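Local coordinates for protein 16S rRNA (guanine(1405)-N(7))-methyltransferase (Klebsiella pneumoniae, PDB 6PI9) that probably methylates the N7 position of guanine 1405 in 16S rRNA using S-adenosyl-L-methionine, thereby conferring aminoglycoside resistance, at residues P24-R29 and T50-I55; E33-Y38 and K42-A47; D231-I236 and L241-R246. One frame throughout, in Å; residues are numbered along the deposited sequence.

Interaction 1 of 3, residues P24-R29 and T50-I55. With SAH (S-adenosyl-L-homocysteine), chain B.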
loop_
_atom_site.group_PDB
_atom_site.type_symbol
_atom_site.label_atom_id
_atom_site.label_comp_id
_atom_site.label_asym_id
_atom_site.label_seq_id
_atom_site.Cartn_x
_atom_site.Cartn_y
_atom_site.Cartn_z
ATOM N N PRO A 24 8.161 -17.875 8.719
ATOM C CA PRO A 24 7.256 -18.188 9.855
ATOM C C PRO A 24 7.622 -17.480 11.146
ATOM O O PRO A 24 6.725 -17.103 11.923
ATOM C CB PRO A 24 7.391 -19.714 10.042
ATOM C CG PRO A 24 7.885 -20.257 8.712
ATOM C CD PRO A 24 8.685 -19.072 8.050
ATOM N N GLU A 25 8.926 -17.357 11.445
ATOM C CA GLU A 25 9.325 -16.639 12.653
ATOM C C GLU A 25 8.837 -15.197 12.638
ATOM O O GLU A 25 8.523 -14.648 13.696
ATOM C CB GLU A 25 10.858 -16.680 12.850
ATOM C CG GLU A 25 11.281 -16.357 14.302
ATOM C CD GLU A 25 10.423 -17.079 15.407
ATOM O OE1 GLU A 25 10.311 -18.356 15.395
ATOM O OE2 GLU A 25 9.832 -16.330 16.278
ATOM N N THR A 26 8.749 -14.569 11.464
ATOM C CA THR A 26 8.205 -13.214 11.383
ATOM C C THR A 26 6.707 -13.179 11.669
ATOM O O THR A 26 6.220 -12.315 12.428
ATOM C CB THR A 26 8.519 -12.654 9.996
ATOM O OG1 THR A 26 9.957 -12.615 9.899
ATOM C CG2 THR A 26 7.922 -11.261 9.802
ATOM N N VAL A 27 5.966 -14.118 11.083
ATOM C CA VAL A 27 4.533 -14.216 11.376
ATOM C C VAL A 27 4.337 -14.340 12.881
ATOM O O VAL A 27 3.538 -13.632 13.488
ATOM C CB VAL A 27 3.920 -15.447 10.656
ATOM C CG1 VAL A 27 2.402 -15.584 11.035
ATOM C CG2 VAL A 27 4.089 -15.304 9.131
ATOM N N ARG A 28 5.038 -15.286 13.498
ATOM C CA ARG A 28 4.900 -15.509 14.934
ATOM C C ARG A 28 5.281 -14.256 15.750
ATOM O O ARG A 28 4.577 -13.876 16.700
ATOM C CB ARG A 28 5.766 -16.726 15.286
ATOM C CG ARG A 28 5.539 -17.301 16.614
ATOM C CD ARG A 28 6.407 -18.618 16.776
ATOM N NE ARG A 28 5.947 -19.763 15.978
ATOM C CZ ARG A 28 6.584 -20.226 14.900
ATOM N NH1 ARG A 28 7.719 -19.637 14.466
ATOM N NH2 ARG A 28 6.103 -21.295 14.261
ATOM N N ARG A 29 6.404 -13.609 15.407
ATOM C CA ARG A 29 6.809 -12.392 16.126
ATOM C C ARG A 29 5.729 -11.313 16.059
ATOM O O ARG A 29 5.357 -10.708 17.088
ATOM C CB ARG A 29 8.139 -11.848 15.548
ATOM C CG ARG A 29 8.589 -10.555 16.207
ATOM C CD ARG A 29 9.851 -9.905 15.559
ATOM N NE ARG A 29 9.767 -9.715 14.104
ATOM C CZ ARG A 29 9.091 -8.731 13.495
ATOM N NH1 ARG A 29 8.447 -7.812 14.221
ATOM N NH2 ARG A 29 9.095 -8.642 12.161
ATOM N N THR A 50 -3.411 -7.774 9.046
ATOM C CA THR A 50 -3.270 -6.417 8.497
ATOM C C THR A 50 -1.820 -5.941 8.530
ATOM O O THR A 50 -1.304 -5.431 7.530
ATOM C CB THR A 50 -4.165 -5.456 9.268
ATOM O OG1 THR A 50 -5.514 -5.842 9.023
ATOM C CG2 THR A 50 -3.983 -4.058 8.695
ATOM N N HIS A 51 -1.155 -6.088 9.679
ATOM C CA HIS A 51 0.269 -5.734 9.841
ATOM C C HIS A 51 1.129 -6.415 8.779
ATOM O O HIS A 51 1.926 -5.770 8.076
ATOM C CB HIS A 51 0.726 -6.145 11.262
ATOM C CG HIS A 51 2.156 -5.815 11.624
ATOM N ND1 HIS A 51 3.239 -6.214 10.869
ATOM C CD2 HIS A 51 2.678 -5.230 12.738
ATOM C CE1 HIS A 51 4.360 -5.837 11.460
ATOM N NE2 HIS A 51 4.052 -5.250 12.604
ATOM N N LEU A 52 0.965 -7.731 8.641
ATOM C CA LEU A 52 1.783 -8.499 7.707
ATOM C C LEU A 52 1.517 -8.075 6.269
ATOM O O LEU A 52 2.456 -7.990 5.457
ATOM C CB LEU A 52 1.561 -10.006 7.914
ATOM C CG LEU A 52 2.199 -10.443 9.233
ATOM C CD1 LEU A 52 1.608 -11.771 9.778
ATOM C CD2 LEU A 52 3.726 -10.599 8.967
ATOM N N HIS A 53 0.245 -7.773 5.928
ATOM C CA HIS A 53 -0.044 -7.263 4.587
ATOM C C HIS A 53 0.649 -5.917 4.369
ATOM O O HIS A 53 1.203 -5.674 3.295
ATOM C CB HIS A 53 -1.559 -7.134 4.361
ATOM C CG HIS A 53 -1.949 -6.446 3.075
ATOM N ND1 HIS A 53 -2.351 -5.122 3.021
ATOM C CD2 HIS A 53 -2.064 -6.919 1.806
ATOM C CE1 HIS A 53 -2.664 -4.805 1.774
ATOM N NE2 HIS A 53 -2.493 -5.875 1.014
ATOM N N GLN A 54 0.641 -5.043 5.390
ATOM C CA GLN A 54 1.258 -3.726 5.244
ATOM C C GLN A 54 2.767 -3.833 5.065
ATOM O O GLN A 54 3.353 -3.093 4.265
ATOM C CB GLN A 54 0.939 -2.845 6.441
ATOM C CG GLN A 54 -0.525 -2.581 6.587
ATOM C CD GLN A 54 -0.816 -1.806 7.844
ATOM O OE1 GLN A 54 -1.881 -1.963 8.458
ATOM N NE2 GLN A 54 0.138 -0.948 8.246
ATOM N N ILE A 55 3.421 -4.764 5.769
ATOM C CA ILE A 55 4.877 -4.778 5.673
ATOM C C ILE A 55 5.405 -5.641 4.528
ATOM O O ILE A 55 6.521 -5.387 4.034
ATOM C CB ILE A 55 5.521 -5.209 7.004
ATOM C CG1 ILE A 55 5.408 -6.693 7.263
ATOM C CG2 ILE A 55 4.975 -4.378 8.171
ATOM C CD1 ILE A 55 6.253 -7.153 8.438
HETATM N N SAH B . 13.851 -2.723 -1.634
HETATM C CA SAH B . 12.905 -3.313 -2.606
HETATM C CB SAH B . 11.589 -3.661 -1.932
HETATM C CG SAH B . 10.878 -2.531 -1.131
HETATM S SD SAH B . 9.170 -3.048 -0.634
HETATM C C SAH B . 12.647 -2.346 -3.777
HETATM O O SAH B . 12.826 -1.130 -3.555
HETATM O OXT SAH B . 12.232 -2.745 -4.884
HETATM C "C5'" SAH B . 9.507 -3.402 1.144
HETATM C "C4'" SAH B . 10.140 -4.804 1.388
HETATM O "O4'" SAH B . 10.563 -4.911 2.765
HETATM C "C3'" SAH B . 9.272 -6.059 1.084
HETATM O "O3'" SAH B . 9.943 -6.921 0.143
HETATM C "C2'" SAH B . 9.125 -6.776 2.424
HETATM O "O2'" SAH B . 9.171 -8.190 2.221
HETATM C "C1'" SAH B . 10.397 -6.291 3.137
HETATM N N9 SAH B . 10.297 -6.257 4.583
HETATM C C8 SAH B . 9.331 -5.638 5.333
HETATM N N7 SAH B . 9.690 -5.746 6.648
HETATM C C5 SAH B . 10.843 -6.485 6.710
HETATM C C6 SAH B . 11.624 -6.951 7.744
HETATM N N6 SAH B . 11.302 -6.780 9.009
HETATM N N1 SAH B . 12.799 -7.611 7.430
HETATM C C2 SAH B . 13.135 -7.886 6.147
HETATM N N3 SAH B . 12.368 -7.449 5.099
HETATM C C4 SAH B . 11.239 -6.757 5.423
HETATM O O HOH W 1 6.573 -5.189 14.653
#

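Interaction 2 of 3, residues E33-Y38 and K42-A47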
loop_
_atom_site.group_PDB
_atom_site.type_symbol
_atom_site.label_atom_id
_atom_site.label_comp_id
_atom_site.label_asym_id
_atom_site.label_seq_id
_atom_site.Cartn_x
_atom_site.Cartn_y
_atom_site.Cartn_z
ATOM N N GLU A 33 3.596 -9.908 19.326
ATOM C CA GLU A 33 3.604 -8.499 19.707
ATOM C C GLU A 33 2.184 -7.956 19.850
ATOM O O GLU A 33 1.912 -7.108 20.718
ATOM C CB GLU A 33 4.376 -7.685 18.663
ATOM C CG GLU A 33 5.853 -7.930 18.699
ATOM C CD GLU A 33 6.610 -7.211 17.578
ATOM O OE1 GLU A 33 5.951 -6.450 16.833
ATOM O OE2 GLU A 33 7.845 -7.432 17.436
ATOM N N LEU A 34 1.245 -8.469 19.055
ATOM C CA LEU A 34 -0.122 -7.933 19.076
ATOM C C LEU A 34 -1.016 -8.650 20.064
ATOM O O LEU A 34 -1.991 -8.052 20.594
ATOM C CB LEU A 34 -0.738 -8.025 17.673
ATOM C CG LEU A 34 -0.003 -7.104 16.676
ATOM C CD1 LEU A 34 -0.354 -7.467 15.230
ATOM C CD2 LEU A 34 -0.351 -5.650 16.960
ATOM N N LEU A 35 -0.690 -9.909 20.335
ATOM C CA LEU A 35 -1.524 -10.725 21.207
ATOM C C LEU A 35 -1.824 -10.080 22.536
ATOM O O LEU A 35 -2.912 -10.326 23.050
ATOM C CB LEU A 35 -0.900 -12.108 21.450
ATOM C CG LEU A 35 -1.744 -13.001 22.378
ATOM C CD1 LEU A 35 -3.079 -13.345 21.774
ATOM C CD2 LEU A 35 -0.983 -14.239 22.637
ATOM N N PRO A 36 -0.967 -9.313 23.190
ATOM C CA PRO A 36 -1.410 -8.702 24.464
ATOM C C PRO A 36 -2.270 -7.468 24.316
ATOM O O PRO A 36 -2.843 -7.026 25.331
ATOM C CB PRO A 36 -0.097 -8.371 25.187
ATOM C CG PRO A 36 0.957 -8.425 24.120
ATOM C CD PRO A 36 0.502 -9.379 23.088
ATOM N N ARG A 37 -2.494 -6.973 23.104
ATOM C CA ARG A 37 -3.378 -5.818 22.944
ATOM C C ARG A 37 -4.869 -6.126 22.639
ATOM O O ARG A 37 -5.644 -5.186 22.550
ATOM C CB ARG A 37 -2.829 -4.927 21.836
ATOM C CG ARG A 37 -1.349 -4.731 22.120
ATOM C CD ARG A 37 -0.667 -3.869 21.058
ATOM N NE ARG A 37 0.809 -3.875 21.061
ATOM C CZ ARG A 37 1.516 -3.355 20.048
ATOM N NH1 ARG A 37 0.846 -2.842 19.001
ATOM N NH2 ARG A 37 2.864 -3.341 20.054
ATOM N N TYR A 38 -5.376 -7.369 22.449
ATOM C CA TYR A 38 -6.798 -7.635 22.084
ATOM C C TYR A 38 -7.268 -8.620 23.165
ATOM O O TYR A 38 -6.516 -9.530 23.522
ATOM C CB TYR A 38 -6.905 -8.126 20.631
ATOM C CG TYR A 38 -6.512 -7.087 19.649
ATOM C CD1 TYR A 38 -7.405 -6.123 19.201
ATOM C CD2 TYR A 38 -5.201 -7.037 19.220
ATOM C CE1 TYR A 38 -6.954 -5.162 18.330
ATOM C CE2 TYR A 38 -4.754 -6.069 18.370
ATOM C CZ TYR A 38 -5.664 -5.141 17.953
ATOM O OH TYR A 38 -5.199 -4.198 17.110
ATOM N N LYS A 42 -8.737 -13.951 18.068
ATOM C CA LYS A 42 -9.124 -13.758 16.672
ATOM C C LYS A 42 -8.991 -12.297 16.238
ATOM O O LYS A 42 -8.764 -12.030 15.055
ATOM C CB LYS A 42 -10.551 -14.235 16.444
ATOM C CG LYS A 42 -10.648 -15.717 16.151
ATOM C CD LYS A 42 -12.123 -16.142 15.998
ATOM C CE LYS A 42 -12.198 -17.594 15.511
ATOM N NZ LYS A 42 -13.632 -18.085 15.379
ATOM N N ASP A 43 -9.138 -11.347 17.164
ATOM C CA ASP A 43 -8.831 -9.940 16.837
ATOM C C ASP A 43 -7.318 -9.714 16.693
ATOM O O ASP A 43 -6.863 -8.977 15.809
ATOM C CB ASP A 43 -9.396 -9.023 17.920
ATOM C CG ASP A 43 -10.854 -8.787 17.777
ATOM O OD1 ASP A 43 -11.431 -9.175 16.725
ATOM O OD2 ASP A 43 -11.439 -8.200 18.734
ATOM N N ALA A 44 -6.502 -10.390 17.519
ATOM C CA ALA A 44 -5.056 -10.300 17.328
ATOM C C ALA A 44 -4.645 -10.874 15.978
ATOM O O ALA A 44 -3.713 -10.364 15.327
ATOM C CB ALA A 44 -4.319 -11.066 18.439
ATOM N N GLU A 45 -5.326 -11.951 15.561
ATOM C CA GLU A 45 -5.089 -12.568 14.255
ATOM C C GLU A 45 -5.410 -11.582 13.128
ATOM O O GLU A 45 -4.645 -11.442 12.178
ATOM C CB GLU A 45 -5.958 -13.845 14.150
ATOM C CG GLU A 45 -5.887 -14.595 12.798
ATOM C CD GLU A 45 -7.011 -15.636 12.661
ATOM O OE1 GLU A 45 -7.610 -16.030 13.687
ATOM O OE2 GLU A 45 -7.307 -16.062 11.522
ATOM N N LYS A 46 -6.598 -10.972 13.164
ATOM C CA LYS A 46 -6.916 -9.979 12.142
ATOM C C LYS A 46 -5.895 -8.838 12.154
ATOM O O LYS A 46 -5.442 -8.377 11.088
ATOM C CB LYS A 46 -8.328 -9.411 12.362
ATOM C CG LYS A 46 -9.452 -10.445 12.268
ATOM C CD LYS A 46 -10.866 -9.914 12.740
ATOM C CE LYS A 46 -11.867 -11.081 12.729
ATOM N NZ LYS A 46 -13.218 -10.817 13.342
ATOM N N ALA A 47 -5.521 -8.363 13.350
ATOM C CA ALA A 47 -4.521 -7.279 13.414
ATOM C C ALA A 47 -3.191 -7.732 12.829
ATOM O O ALA A 47 -2.482 -6.954 12.176
ATOM C CB ALA A 47 -4.331 -6.799 14.856
#

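Interaction 3 of 3, residues D231-I236 and L241-R246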
loop_
_atom_site.group_PDB
_atom_site.type_symbol
_atom_site.label_atom_id
_atom_site.label_comp_id
_atom_site.label_asym_id
_atom_site.label_seq_id
_atom_site.Cartn_x
_atom_site.Cartn_y
_atom_site.Cartn_z
ATOM N N ASP A 231 13.093 15.304 6.058
ATOM C CA ASP A 231 13.334 15.864 7.383
ATOM C C ASP A 231 13.600 14.759 8.385
ATOM O O ASP A 231 14.477 14.887 9.264
ATOM C CB ASP A 231 12.138 16.676 7.879
ATOM C CG ASP A 231 11.913 17.982 7.137
ATOM O OD1 ASP A 231 12.815 18.552 6.481
ATOM O OD2 ASP A 231 10.757 18.440 7.236
ATOM N N TRP A 232 12.821 13.677 8.305
ATOM C CA TRP A 232 12.978 12.600 9.262
ATOM C C TRP A 232 14.327 11.942 9.083
ATOM O O TRP A 232 15.072 11.711 10.059
ATOM C CB TRP A 232 11.857 11.564 9.063
ATOM C CG TRP A 232 12.047 10.320 9.881
ATOM C CD1 TRP A 232 11.680 10.138 11.214
ATOM C CD2 TRP A 232 12.644 9.094 9.457
ATOM N NE1 TRP A 232 12.039 8.880 11.612
ATOM C CE2 TRP A 232 12.600 8.206 10.557
ATOM C CE3 TRP A 232 13.173 8.641 8.236
ATOM C CZ2 TRP A 232 13.103 6.940 10.494
ATOM C CZ3 TRP A 232 13.653 7.326 8.161
ATOM C CH2 TRP A 232 13.621 6.501 9.289
ATOM N N PHE A 233 14.663 11.646 7.834
ATOM C CA PHE A 233 15.952 11.024 7.576
ATOM C C PHE A 233 17.095 11.904 8.082
ATOM O O PHE A 233 18.039 11.416 8.732
ATOM C CB PHE A 233 16.093 10.735 6.074
ATOM C CG PHE A 233 17.353 9.960 5.726
ATOM C CD1 PHE A 233 17.571 8.719 6.279
ATOM C CD2 PHE A 233 18.286 10.483 4.840
ATOM C CE1 PHE A 233 18.707 7.981 5.946
ATOM C CE2 PHE A 233 19.448 9.732 4.503
ATOM C CZ PHE A 233 19.621 8.480 5.067
ATOM N N GLU A 234 17.039 13.203 7.817
ATOM C CA GLU A 234 18.182 14.013 8.232
ATOM C C GLU A 234 18.281 14.049 9.746
ATOM O O GLU A 234 19.383 14.173 10.293
ATOM C CB GLU A 234 18.083 15.417 7.654
ATOM C CG GLU A 234 17.700 15.429 6.181
ATOM C CD GLU A 234 18.832 15.300 5.161
ATOM O OE1 GLU A 234 18.581 15.717 4.000
ATOM O OE2 GLU A 234 19.932 14.793 5.489
ATOM N N ARG A 235 17.164 13.843 10.433
ATOM C CA ARG A 235 17.172 13.889 11.880
ATOM C C ARG A 235 17.675 12.573 12.471
ATOM O O ARG A 235 18.393 12.573 13.474
ATOM C CB ARG A 235 15.767 14.209 12.385
ATOM C CG ARG A 235 15.627 14.078 13.865
ATOM C CD ARG A 235 14.356 14.720 14.372
ATOM N NE ARG A 235 13.140 14.078 13.876
ATOM C CZ ARG A 235 12.635 12.955 14.384
ATOM N NH1 ARG A 235 13.274 12.329 15.375
ATOM N NH2 ARG A 235 11.502 12.442 13.901
ATOM N N ILE A 236 17.358 11.442 11.862
ATOM C CA ILE A 236 17.766 10.172 12.490
ATOM C C ILE A 236 19.110 9.693 11.968
ATOM O O ILE A 236 19.693 8.759 12.542
ATOM C CB ILE A 236 16.723 9.062 12.318
ATOM C CG1 ILE A 236 16.560 8.669 10.848
ATOM C CG2 ILE A 236 15.352 9.499 12.927
ATOM C CD1 ILE A 236 17.228 7.361 10.425
ATOM N N LEU A 241 27.631 8.922 9.648
ATOM C CA LEU A 241 27.286 8.848 8.239
ATOM C C LEU A 241 27.079 10.254 7.695
ATOM O O LEU A 241 26.738 11.178 8.440
ATOM C CB LEU A 241 26.017 8.025 8.039
ATOM C CG LEU A 241 26.144 6.580 8.556
ATOM C CD1 LEU A 241 24.855 5.792 8.272
ATOM C CD2 LEU A 241 27.299 5.964 7.849
ATOM N N SER A 242 27.313 10.414 6.397
ATOM C CA SER A 242 27.114 11.708 5.756
ATOM C C SER A 242 26.442 11.504 4.417
ATOM O O SER A 242 26.806 10.588 3.677
ATOM C CB SER A 242 28.439 12.458 5.539
ATOM O OG SER A 242 28.720 13.332 6.613
ATOM N N VAL A 243 25.460 12.360 4.120
ATOM C CA VAL A 243 24.835 12.383 2.807
ATOM C C VAL A 243 25.824 12.949 1.797
ATOM O O VAL A 243 26.331 14.072 1.937
ATOM C CB VAL A 243 23.526 13.190 2.833
ATOM C CG1 VAL A 243 22.977 13.366 1.419
ATOM C CG2 VAL A 243 22.516 12.475 3.762
ATOM N N ARG A 244 26.144 12.141 0.797
ATOM C CA ARG A 244 26.973 12.633 -0.305
ATOM C C ARG A 244 26.116 13.301 -1.381
ATOM O O ARG A 244 26.542 14.297 -1.970
ATOM C CB ARG A 244 27.805 11.477 -0.883
ATOM C CG ARG A 244 28.144 11.616 -2.356
ATOM C CD ARG A 244 29.431 12.427 -2.650
ATOM N NE ARG A 244 30.622 11.673 -2.251
ATOM C CZ ARG A 244 31.139 10.663 -2.956
ATOM N NH1 ARG A 244 30.576 10.299 -4.102
ATOM N NH2 ARG A 244 32.219 10.016 -2.518
ATOM N N ASP A 245 24.903 12.804 -1.625
ATOM C CA ASP A 245 24.050 13.341 -2.676
ATOM C C ASP A 245 22.600 12.943 -2.427
ATOM O O ASP A 245 22.333 11.914 -1.800
ATOM C CB ASP A 245 24.465 12.836 -4.049
ATOM C CG ASP A 245 24.027 13.770 -5.168
ATOM O OD1 ASP A 245 24.414 13.500 -6.316
ATOM O OD2 ASP A 245 23.350 14.795 -4.900
ATOM N N ARG A 246 21.671 13.736 -2.994
ATOM C CA ARG A 246 20.239 13.482 -2.942
ATOM C C ARG A 246 19.592 13.866 -4.278
ATOM O O ARG A 246 19.912 14.924 -4.843
ATOM C CB ARG A 246 19.591 14.290 -1.815
ATOM C CG ARG A 246 18.082 14.377 -1.997
ATOM C CD ARG A 246 17.412 15.418 -1.100
ATOM N NE ARG A 246 16.045 15.707 -1.576
ATOM C CZ ARG A 246 15.099 16.320 -0.854
ATOM N NH1 ARG A 246 15.357 16.735 0.399
ATOM N NH2 ARG A 246 13.890 16.535 -1.387
HETATM O O HOH W 2 18.296 17.168 1.438
#

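Interaction 1 of 3, residues P24-R29 and T50-I55
Leu-52 of helix 41-57 meets Val-27 and Thr-26 of helix 24-34 where these two helices of the N-terminal helical region border the cofactor pocket. The backbones stay well apart, with 7.3 Å between the CA atoms of Val-27 and Leu-52, so branched side chains bridge the gap. Leu-52 uses both methyls: CD1 lies 4.1 Å from Val-27 CG1 and about as far from Val-27 CA, whereas CD2 is 4.3 Å from Thr-26 CG2. The side chains of Val-27 and Leu-52 cross at about a right angle, and the Val-27 branch in use is the one placed opposite the backbone N (chi1 177°). On its other sides Val-27 packs on Leu-13 and Leu-14 of helix 4-14.

The strand order of the sheet that follows, 3-2-1-4-5-7-6, is that of the class I, Rossmann-like methyltransferases, and this helical pair flanks its adenosine site. Ile-55 supplies the direct ligand contact: its carbonyl O approaches SAH C8 to 3.1 Å, and CD1 reaches 4.1 Å from SAH N7 because CG1 sits between N and carbonyl carbon (chi1 75°) and the chain then extends. Nearby, SAH N6 lies obliquely to the Arg-29 guanidinium. A water accepts weakly from Arg-29 NH1 (3.3 Å) and bonds His-51 NE2 (3.2 Å); Arg-29 NH1 also pairs with Glu-33 OE2. Thr-26 OG1 hydrogen-bonds to Asp-167 OD2, and Arg-29 NH2 makes a salt bridge to the same oxygen, consistent with second-shell positioning of Asp-167, an SAH-binding residue. On the far flank of helix 41-57, Thr-50 OG1 is hydrogen-bonded to Arg-94 NE of the second subunit.

Interaction 2 of 3, residues E33-Y38 and K42-A47
Tyr-38 lies along helix 41-57, its ring running past three successive contact points there. CD1 is 3.7 Å from Asp-43 CB, CD2 is 3.8 Å from Ala-44 CA, and the hydroxyl oxygen OH ends 3.5 Å from Ala-47 CB. With CG opposite the carbonyl carbon (chi1 -66°), the ring is laid over Asp-43 and on to Ala-47. One ring face looks onto the backbone of Asp-43, whose carbonyl O stands 4.2 Å above the plane over the ring centre. The Asp-43 carboxylate is turned 77° from the ring plane, so the two flat groups do not stack.

Two leucines occupy the same alanine-lined surface. Leu-34 CD1 touches the main chain at Ala-47 C, at 3.7 Å, and Leu-35 contributes its CA, 3.9 Å from Ala-44 CB, together with its CD1 methyl. Helices 24-34 and 41-57 form a helical hairpin, tightly connected here: the CA atoms of Leu-35 and Ala-44 are 5.3 Å apart, a separation compatible with the methyl-sized side chain of Ala-44. Arg-37 N donates to Leu-34 O (2.8 Å). Farther out, Leu-35 rests on Ala-6 of helix 4-14, and Tyr-38 also packs on Pro-98 of the second subunit.

Interaction 3 of 3, residues D231-I236 and L241-R246
The Phe-233 ring meets Val-243 CG2 obliquely, with CE2 4.2 Å from that methyl; Phe-213 joins the ring in an edge-to-face contact, and the Tyr-255 ring meets it with planes about 50° apart. Phe-233 leaves helix 225-236 with CG opposite the backbone N (chi1 -174°), toward strand 241-248, an outermost strand, within this chain, of the class I methyltransferase sheet.

Glu-234 bends at chi2 (-86°), which brings OE2 to 3.9 Å from the same Val-243 CG2, its side chain crossing the valine at about a right angle. Further along the strand, Arg-244 and Asp-245 both face Leu-256 in a classic beta bulge. Just past it, Arg-246 N donates to Asp-245 OD2 at 2.8 Å, meeting it from above the carboxylate plane.

Water joins the charged ends: it donates to Glu-234 OE1 (3.0 Å) and accepts from Arg-246 NH1 (3.1 Å). Between these two segments the link from Glu-234 to Arg-246 thus passes through solvent, with 4.9 Å between Glu-234 OE1 and Arg-246 NH1, while Arg-246 NH2 also pairs directly with Glu-226 of the same helix; the opposite charges probably add some attraction between helix and strand, beside one apolar contact.

In the fold
From the N terminus, helix 24-34 runs into a short connection and the chain returns as helix 41-57. Interaction 2 closes the small loop between 33-38 and 42-47, and it is nested inside the wider loop that interaction 1 closes between 24-29 and 50-55. Their centres are 12 Å apart, so one helix pair is joined near its turn and again beside the cofactor. Interaction 3 follows in series, after the central strands of the sheet, and closes the loop from helix 225-236 to strand 241-248. Its centre lies 29 Å from that of interaction 1 and 35 Å from that of interaction 2, without touch. All three also reach the second subunit.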